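Local coordinates for protein putative phosphoribosyltransferase (Neisseria gonorrhoeae, PDB 5VOG) that binds the alarmone ppGpp and a magnesium ion, and is probably a type I phosphoribosyltransferase, at residues K12-Y17 and D172-L177; V133-I138 and I162-D167. One frame throughout, in Å; residues are numbered along the deposited sequence.

Overall arrangement
Strand 12-14, near the N terminus, runs into helix 17-33, and the chain then builds the mixed sheet of the phosphoribosyltransferase fold. Contact 2 (133-138 with 162-167) closes a loop of 23 residues, bringing strand 135-137, at one side of that sheet, against the end of strand 161-163 and the turn after it. Contact 1 (12-17 with 172-177) spans almost the whole chain, laying the C-terminal helix 171-179 on the first strand, so contact 2 is nested inside its loop. The two are joined by strands 12-14 and 161-163, parallel neighbours in a small sheet, and their centres are about 12 Å apart. Both also touch the second subunit.

Contact 1. Residues K12-Y17 and D172-L177; sequences KIWYTY and DEHNRL
Trp14, at the end of strand 12-14, and Thr16 lie beside one flank of helix 171-179, with CA atoms of Trp14 and Leu177 6.1 Å apart and those of Thr16 and Asn175 6.0 Å apart. Trp14 carries most of the packing. Leu177 sits over one face of its indole, CB 3.6 Å from the centroid of the five-membered ring in a CH-pi contact, while Leu177 CD1 reaches the NE1 side. The indole edge points toward the face of His174 in an offset edge-to-face pair, planes at 69°. His174 swings its ring across to the strand, CG trans to the backbone N (chi1 176°), and NE2 donates to Tyr15 O at 2.7 Å, nearly straight and in the imidazole plane but well above the carbonyl plane. One water bridges Trp14 N and Leu177 O; a second joins Tyr17 N to Asn175 OD1. Asn175 OD1 also packs on Thr16 CG2, while its ND2 bonds Asp18 of the second subunit. Thr16 OG1 N-caps helix 17-33 through Asp19 N. The NE2 bond and the indole edge at its face together probably hold the buried imidazole in one rotation, and the two waters extend the polar link between the chain's first strand and last helix.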
loop_
_atom_site.group_PDB
_atom_site.type_symbol
_atom_site.label_atom_id
_atom_site.label_comp_id
_atom_site.label_asym_id
_atom_site.label_seq_id
_atom_site.Cartn_x
_atom_site.Cartn_y
_atom_site.Cartn_z
ATOM N N LYS A 12 -2.275 25.800 -1.004
ATOM C CA LYS A 12 -1.914 24.500 -0.468
ATOM C C LYS A 12 -2.996 24.032 0.490
ATOM O O LYS A 12 -3.682 24.841 1.120
ATOM C CB LYS A 12 -0.550 24.560 0.241
ATOM C CG LYS A 12 0.565 25.038 -0.676
ATOM C CD LYS A 12 1.846 25.351 0.073
ATOM C CE LYS A 12 2.513 24.099 0.591
ATOM N NZ LYS A 12 3.843 24.410 1.188
ATOM N N ILE A 13 -3.144 22.715 0.594
ATOM C CA ILE A 13 -4.119 22.119 1.494
ATOM C C ILE A 13 -3.488 20.885 2.127
ATOM O O ILE A 13 -2.665 20.200 1.512
ATOM C CB ILE A 13 -5.452 21.798 0.759
ATOM C CG1 ILE A 13 -6.533 21.356 1.748
ATOM C CG2 ILE A 13 -5.244 20.752 -0.330
ATOM C CD1 ILE A 13 -7.954 21.601 1.261
ATOM N N TRP A 14 -3.842 20.643 3.387
ATOM C CA TRP A 14 -3.412 19.474 4.145
ATOM C C TRP A 14 -4.634 18.654 4.531
ATOM O O TRP A 14 -5.645 19.208 4.976
ATOM C CB TRP A 14 -2.655 19.879 5.420
ATOM C CG TRP A 14 -1.301 20.504 5.202
ATOM C CD1 TRP A 14 -0.091 19.931 5.465
ATOM C CD2 TRP A 14 -1.018 21.819 4.700
ATOM N NE1 TRP A 14 0.925 20.798 5.151
ATOM C CE2 TRP A 14 0.384 21.967 4.684
ATOM C CE3 TRP A 14 -1.814 22.887 4.266
ATOM C CZ2 TRP A 14 1.010 23.133 4.242
ATOM C CZ3 TRP A 14 -1.192 24.042 3.827
ATOM C CH2 TRP A 14 0.209 24.159 3.822
ATOM N N TYR A 15 -4.535 17.333 4.382
ATOM C CA TYR A 15 -5.610 16.418 4.735
ATOM C C TYR A 15 -5.118 15.439 5.788
ATOM O O TYR A 15 -4.014 14.900 5.672
ATOM C CB TYR A 15 -6.112 15.620 3.518
ATOM C CG TYR A 15 -6.795 16.431 2.444
ATOM C CD1 TYR A 15 -7.961 17.144 2.707
ATOM C CD2 TYR A 15 -6.292 16.451 1.148
ATOM C CE1 TYR A 15 -8.590 17.870 1.709
ATOM C CE2 TYR A 15 -6.920 17.168 0.144
ATOM C CZ TYR A 15 -8.062 17.877 0.429
ATOM O OH TYR A 15 -8.679 18.585 -0.582
ATOM N N THR A 16 -5.943 15.196 6.803
ATOM C CA THR A 16 -5.610 14.181 7.790
ATOM C C THR A 16 -5.853 12.787 7.213
ATOM O O THR A 16 -6.541 12.616 6.204
ATOM C CB THR A 16 -6.437 14.359 9.071
ATOM O OG1 THR A 16 -7.814 14.061 8.798
ATOM C CG2 THR A 16 -6.319 15.785 9.614
ATOM N N TYR A 17 -5.274 11.776 7.870
ATOM C CA TYR A 17 -5.589 10.399 7.499
ATOM C C TYR A 17 -7.090 10.156 7.539
ATOM O O TYR A 17 -7.651 9.537 6.631
ATOM C CB TYR A 17 -4.889 9.408 8.430
ATOM C CG TYR A 17 -3.423 9.154 8.150
ATOM C CD1 TYR A 17 -3.020 8.441 7.020
ATOM C CD2 TYR A 17 -2.441 9.580 9.042
ATOM C CE1 TYR A 17 -1.677 8.199 6.767
ATOM C CE2 TYR A 17 -1.095 9.335 8.799
ATOM C CZ TYR A 17 -0.717 8.644 7.663
ATOM O OH TYR A 17 0.622 8.396 7.418
ATOM N N ASP A 172 1.724 15.878 13.983
ATOM C CA ASP A 172 1.012 16.891 14.756
ATOM C C ASP A 172 0.985 18.224 14.025
ATOM O O ASP A 172 -0.053 18.896 13.984
ATOM C CB ASP A 172 1.652 17.062 16.132
ATOM C CG ASP A 172 1.459 15.853 17.016
ATOM O OD1 ASP A 172 0.303 15.404 17.168
ATOM O OD2 ASP A 172 2.465 15.346 17.546
ATOM N N GLU A 173 2.118 18.634 13.455
ATOM C CA GLU A 173 2.137 19.878 12.696
ATOM C C GLU A 173 1.305 19.749 11.430
ATOM O O GLU A 173 0.598 20.691 11.044
ATOM C CB GLU A 173 3.575 20.271 12.363
ATOM C CG GLU A 173 3.702 21.543 11.531
ATOM C CD GLU A 173 3.283 22.812 12.275
ATOM O OE1 GLU A 173 2.926 22.746 13.473
ATOM O OE2 GLU A 173 3.318 23.893 11.652
ATOM N N HIS A 174 1.366 18.582 10.783
ATOM C CA HIS A 174 0.534 18.321 9.619
ATOM C C HIS A 174 -0.944 18.486 9.956
ATOM O O HIS A 174 -1.694 19.133 9.216
ATOM C CB HIS A 174 0.811 16.914 9.087
ATOM C CG HIS A 174 -0.077 16.525 7.952
ATOM N ND1 HIS A 174 0.276 16.708 6.632
ATOM C CD2 HIS A 174 -1.323 15.993 7.939
ATOM C CE1 HIS A 174 -0.712 16.298 5.855
ATOM N NE2 HIS A 174 -1.696 15.865 6.624
ATOM N N ASN A 175 -1.380 17.900 11.076
ATOM C CA ASN A 175 -2.784 17.994 11.454
ATOM C C ASN A 175 -3.168 19.427 11.789
ATOM O O ASN A 175 -4.292 19.854 11.504
ATOM C CB ASN A 175 -3.086 17.078 12.638
ATOM C CG ASN A 175 -3.091 15.608 12.257
ATOM O OD1 ASN A 175 -3.274 15.246 11.087
ATOM N ND2 ASN A 175 -2.900 14.749 13.250
ATOM N N ARG A 176 -2.246 20.182 12.395
ATOM C CA ARG A 176 -2.517 21.588 12.681
ATOM C C ARG A 176 -2.797 22.357 11.395
ATOM O O ARG A 176 -3.747 23.146 11.323
ATOM C CB ARG A 176 -1.343 22.210 13.439
ATOM C CG ARG A 176 -1.592 23.650 13.875
ATOM C CD ARG A 176 -0.336 24.324 14.428
ATOM N NE ARG A 176 0.655 24.577 13.386
ATOM C CZ ARG A 176 0.622 25.615 12.556
ATOM N NH1 ARG A 176 -0.357 26.505 12.641
ATOM N NH2 ARG A 176 1.565 25.763 11.635
ATOM N N LEU A 177 -1.983 22.128 10.362
ATOM C CA LEU A 177 -2.188 22.817 9.092
ATOM C C LEU A 177 -3.462 22.353 8.394
ATOM O O LEU A 177 -4.092 23.140 7.678
ATOM C CB LEU A 177 -0.963 22.622 8.193
ATOM C CG LEU A 177 0.305 23.356 8.654
ATOM C CD1 LEU A 177 1.559 22.798 7.982
ATOM C CD2 LEU A 177 0.176 24.856 8.399
HETATM O O HOH W 1 -5.303 22.698 5.043
HETATM O O HOH W 2 -3.790 12.666 10.354
#

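Contact 2. Residues V133-I138 and I162-D167. With G4P (guanosine-5',3'-tetraphosphate), chain D.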
loop_
_atom_site.group_PDB
_atom_site.type_symbol
_atom_site.label_atom_id
_atom_site.label_comp_id
_atom_site.label_asym_id
_atom_site.label_seq_id
_atom_site.Cartn_x
_atom_site.Cartn_y
_atom_site.Cartn_z
ATOM N N VAL A 133 -9.582 7.320 -8.339
ATOM C CA VAL A 133 -8.547 8.160 -7.751
ATOM C C VAL A 133 -9.124 8.879 -6.544
ATOM O O VAL A 133 -10.306 9.235 -6.516
ATOM C CB VAL A 133 -7.955 9.173 -8.753
ATOM C CG1 VAL A 133 -7.122 8.466 -9.783
ATOM C CG2 VAL A 133 -9.060 9.984 -9.426
ATOM N N LEU A 134 -8.284 9.068 -5.528
ATOM C CA LEU A 134 -8.725 9.759 -4.324
ATOM C C LEU A 134 -9.072 11.215 -4.621
ATOM O O LEU A 134 -10.174 11.684 -4.295
ATOM C CB LEU A 134 -7.633 9.649 -3.256
ATOM C CG LEU A 134 -7.696 10.549 -2.018
ATOM C CD1 LEU A 134 -8.937 10.273 -1.183
ATOM C CD2 LEU A 134 -6.437 10.337 -1.178
ATOM N N HIS A 135 -8.153 11.940 -5.260
ATOM C CA HIS A 135 -8.289 13.367 -5.523
ATOM C C HIS A 135 -8.147 13.643 -7.007
ATOM O O HIS A 135 -7.155 13.238 -7.625
ATOM C CB HIS A 135 -7.224 14.155 -4.768
ATOM C CG HIS A 135 -7.371 14.085 -3.288
ATOM N ND1 HIS A 135 -6.304 13.865 -2.444
ATOM C CD2 HIS A 135 -8.460 14.232 -2.498
ATOM C CE1 HIS A 135 -6.733 13.872 -1.195
ATOM N NE2 HIS A 135 -8.036 14.099 -1.200
ATOM N N GLU A 136 -9.119 14.367 -7.566
ATOM C CA GLU A 136 -9.098 14.800 -8.960
ATOM C C GLU A 136 -8.879 16.308 -9.001
ATOM O O GLU A 136 -9.771 17.077 -8.630
ATOM C CB GLU A 136 -10.398 14.426 -9.666
ATOM C CG GLU A 136 -10.480 14.970 -11.079
ATOM C CD GLU A 136 -11.817 14.700 -11.742
ATOM O OE1 GLU A 136 -12.728 14.140 -11.092
ATOM O OE2 GLU A 136 -11.955 15.052 -12.930
ATOM N N LYS A 137 -7.707 16.734 -9.469
ATOM C CA LYS A 137 -7.438 18.159 -9.612
ATOM C C LYS A 137 -8.046 18.696 -10.901
ATOM O O LYS A 137 -7.893 18.097 -11.971
ATOM C CB LYS A 137 -5.944 18.435 -9.610
ATOM C CG LYS A 137 -5.250 18.177 -8.301
ATOM C CD LYS A 137 -3.811 18.603 -8.490
ATOM C CE LYS A 137 -3.006 18.498 -7.260
ATOM N NZ LYS A 137 -1.642 19.012 -7.547
ATOM N N ILE A 138 -8.712 19.841 -10.796
ATOM C CA ILE A 138 -9.335 20.500 -11.941
ATOM C C ILE A 138 -8.282 21.392 -12.593
ATOM O O ILE A 138 -7.951 22.464 -12.087
ATOM C CB ILE A 138 -10.575 21.290 -11.533
ATOM C CG1 ILE A 138 -11.578 20.362 -10.843
ATOM C CG2 ILE A 138 -11.168 21.969 -12.763
ATOM C CD1 ILE A 138 -11.814 19.044 -11.572
ATOM N N ILE A 162 -1.529 19.381 -2.785
ATOM C CA ILE A 162 -2.097 18.576 -1.712
ATOM C C ILE A 162 -0.965 17.994 -0.882
ATOM O O ILE A 162 -0.060 17.341 -1.419
ATOM C CB ILE A 162 -2.991 17.462 -2.275
ATOM C CG1 ILE A 162 -4.143 18.062 -3.087
ATOM C CG2 ILE A 162 -3.501 16.569 -1.152
ATOM C CD1 ILE A 162 -4.882 17.026 -3.943
ATOM N N ASN A 163 -1.015 18.225 0.427
ATOM C CA ASN A 163 -0.048 17.650 1.358
ATOM C C ASN A 163 -0.691 16.453 2.044
ATOM O O ASN A 163 -1.662 16.608 2.792
ATOM C CB ASN A 163 0.403 18.700 2.366
ATOM C CG ASN A 163 1.126 19.840 1.704
ATOM O OD1 ASN A 163 2.308 19.733 1.401
ATOM N ND2 ASN A 163 0.407 20.928 1.431
ATOM N N TYR A 164 -0.156 15.247 1.764
ATOM C CA TYR A 164 -0.685 13.995 2.283
ATOM C C TYR A 164 -0.100 13.682 3.651
ATOM O O TYR A 164 1.071 13.967 3.911
ATOM C CB TYR A 164 -0.385 12.844 1.316
ATOM C CG TYR A 164 -1.217 12.976 0.065
ATOM C CD1 TYR A 164 -2.566 12.667 0.088
ATOM C CD2 TYR A 164 -0.672 13.472 -1.116
ATOM C CE1 TYR A 164 -3.354 12.816 -1.040
ATOM C CE2 TYR A 164 -1.450 13.626 -2.254
ATOM C CZ TYR A 164 -2.796 13.304 -2.203
ATOM O OH TYR A 164 -3.593 13.465 -3.322
ATOM N N PRO A 165 -0.900 13.077 4.528
ATOM C CA PRO A 165 -0.388 12.755 5.868
ATOM C C PRO A 165 0.742 11.739 5.838
ATOM O O PRO A 165 1.582 11.725 6.749
ATOM C CB PRO A 165 -1.629 12.213 6.593
ATOM C CG PRO A 165 -2.507 11.672 5.490
ATOM C CD PRO A 165 -2.278 12.594 4.314
ATOM N N TRP A 166 0.790 10.892 4.814
ATOM C CA TRP A 166 1.852 9.904 4.704
ATOM C C TRP A 166 3.159 10.501 4.203
ATOM O O TRP A 166 4.125 9.758 3.999
ATOM C CB TRP A 166 1.404 8.753 3.806
ATOM C CG TRP A 166 0.757 9.118 2.478
ATOM C CD1 TRP A 166 1.395 9.526 1.338
ATOM C CD2 TRP A 166 -0.640 9.028 2.144
ATOM N NE1 TRP A 166 0.478 9.703 0.321
ATOM C CE2 TRP A 166 -0.774 9.407 0.792
ATOM C CE3 TRP A 166 -1.787 8.674 2.862
ATOM C CZ2 TRP A 166 -2.007 9.423 0.139
ATOM C CZ3 TRP A 166 -3.013 8.694 2.214
ATOM C CH2 TRP A 166 -3.113 9.079 0.868
ATOM N N ASP A 167 3.217 11.824 4.027
ATOM C CA ASP A 167 4.461 12.550 3.804
ATOM C C ASP A 167 4.837 13.442 4.984
ATOM O O ASP A 167 5.788 14.228 4.879
ATOM C CB ASP A 167 4.367 13.406 2.539
ATOM C CG ASP A 167 4.354 12.584 1.271
ATOM O OD1 ASP A 167 5.103 11.582 1.191
ATOM O OD2 ASP A 167 3.580 12.948 0.351
HETATM P PB G4P D . -1.631 11.105 -12.692
HETATM O O1B G4P D . -1.380 10.422 -13.942
HETATM O O2B G4P D . -2.399 12.440 -12.815
HETATM O O3B G4P D . -2.366 10.165 -11.684
HETATM O O3A G4P D . -0.266 11.404 -11.924
HETATM P PA G4P D . 1.028 12.208 -12.375
HETATM O O1A G4P D . 1.818 11.443 -13.364
HETATM O O2A G4P D . 0.631 13.591 -12.824
HETATM O "O5'" G4P D . 1.772 12.361 -10.954
HETATM C "C5'" G4P D . 3.199 12.523 -10.839
HETATM C "C4'" G4P D . 3.538 12.652 -9.377
HETATM O "O4'" G4P D . 3.081 13.920 -8.875
HETATM C "C3'" G4P D . 2.906 11.583 -8.480
HETATM O "O3'" G4P D . 3.961 10.881 -7.787
HETATM C "C2'" G4P D . 2.021 12.350 -7.492
HETATM O "O2'" G4P D . 2.026 11.809 -6.173
HETATM C "C1'" G4P D . 2.649 13.741 -7.544
HETATM N N9 G4P D . 1.678 14.796 -7.248
HETATM C C8 G4P D . 0.874 15.448 -8.144
HETATM N N7 G4P D . 0.091 16.338 -7.579
HETATM C C5 G4P D . 0.402 16.261 -6.229
HETATM C C6 G4P D . -0.098 16.987 -5.102
HETATM O O6 G4P D . -0.958 17.873 -5.100
HETATM N N1 G4P D . 0.508 16.601 -3.923
HETATM C C2 G4P D . 1.476 15.638 -3.812
HETATM N N2 G4P D . 1.967 15.408 -2.591
HETATM N N3 G4P D . 1.951 14.955 -4.850
HETATM C C4 G4P D . 1.379 15.314 -6.015
HETATM P PC G4P D . 4.750 9.673 -8.434
HETATM O O1C G4P D . 5.833 10.163 -9.331
HETATM O O2C G4P D . 3.698 8.835 -9.108
HETATM O O3C G4P D . 5.330 8.863 -7.190
HETATM P PD G4P D . 4.672 8.018 -6.008
HETATM O O1D G4P D . 3.271 7.728 -6.434
HETATM O O2D G4P D . 5.539 6.744 -5.888
HETATM O O3D G4P D . 4.804 8.878 -4.778
#
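His135 and Ile162 mark the nearest approach of the two backbones, CA atoms 8.9 Å apart, and the touching parts run in roughly opposite directions (152°); at that separation the contact is made by side chains. His135 and Tyr164 come from opposite sides and meet rim to rim: ND1 and OH are 2.9 Å apart in a nearly straight hydrogen bond, and the ring planes differ by 26°. Leu134 CG lies over the centre of the imidazole, and Ile162 CD1 packs against His135 ND1 and CB. Leu134 CD2 touches Tyr164 CE1 at 4.0 Å and meets the edge of the Trp166 indole at CH2. Tyr164 CB in turn rests over one indole face.

Beside this packing lies the guanine of ppGpp. Ile162 reads its edge with backbone atoms: N donates to O6 at 2.8 Å, while O accepts from N1 at 2.7 Å and, at a more bent angle, from N2. Lys137, fully extended beyond CG, brings NZ to O6 (2.8 Å) and N7 (3.2 Å); Asp109 forms a salt bridge with the same nitrogen. The rim of Tyr164 adds a contact through CD2 to N2. Arg56 of the second subunit also bonds the nucleotide.

O6 thus has two donors and Ile162 O two base nitrogens, a pattern matched to guanine; adenine has an amino group at position 6 and no N1-H. The lysine's positive charge probably strengthens its hold on O6 and N7, while the His135-Tyr164 bond ties together the two segments that supply these groups.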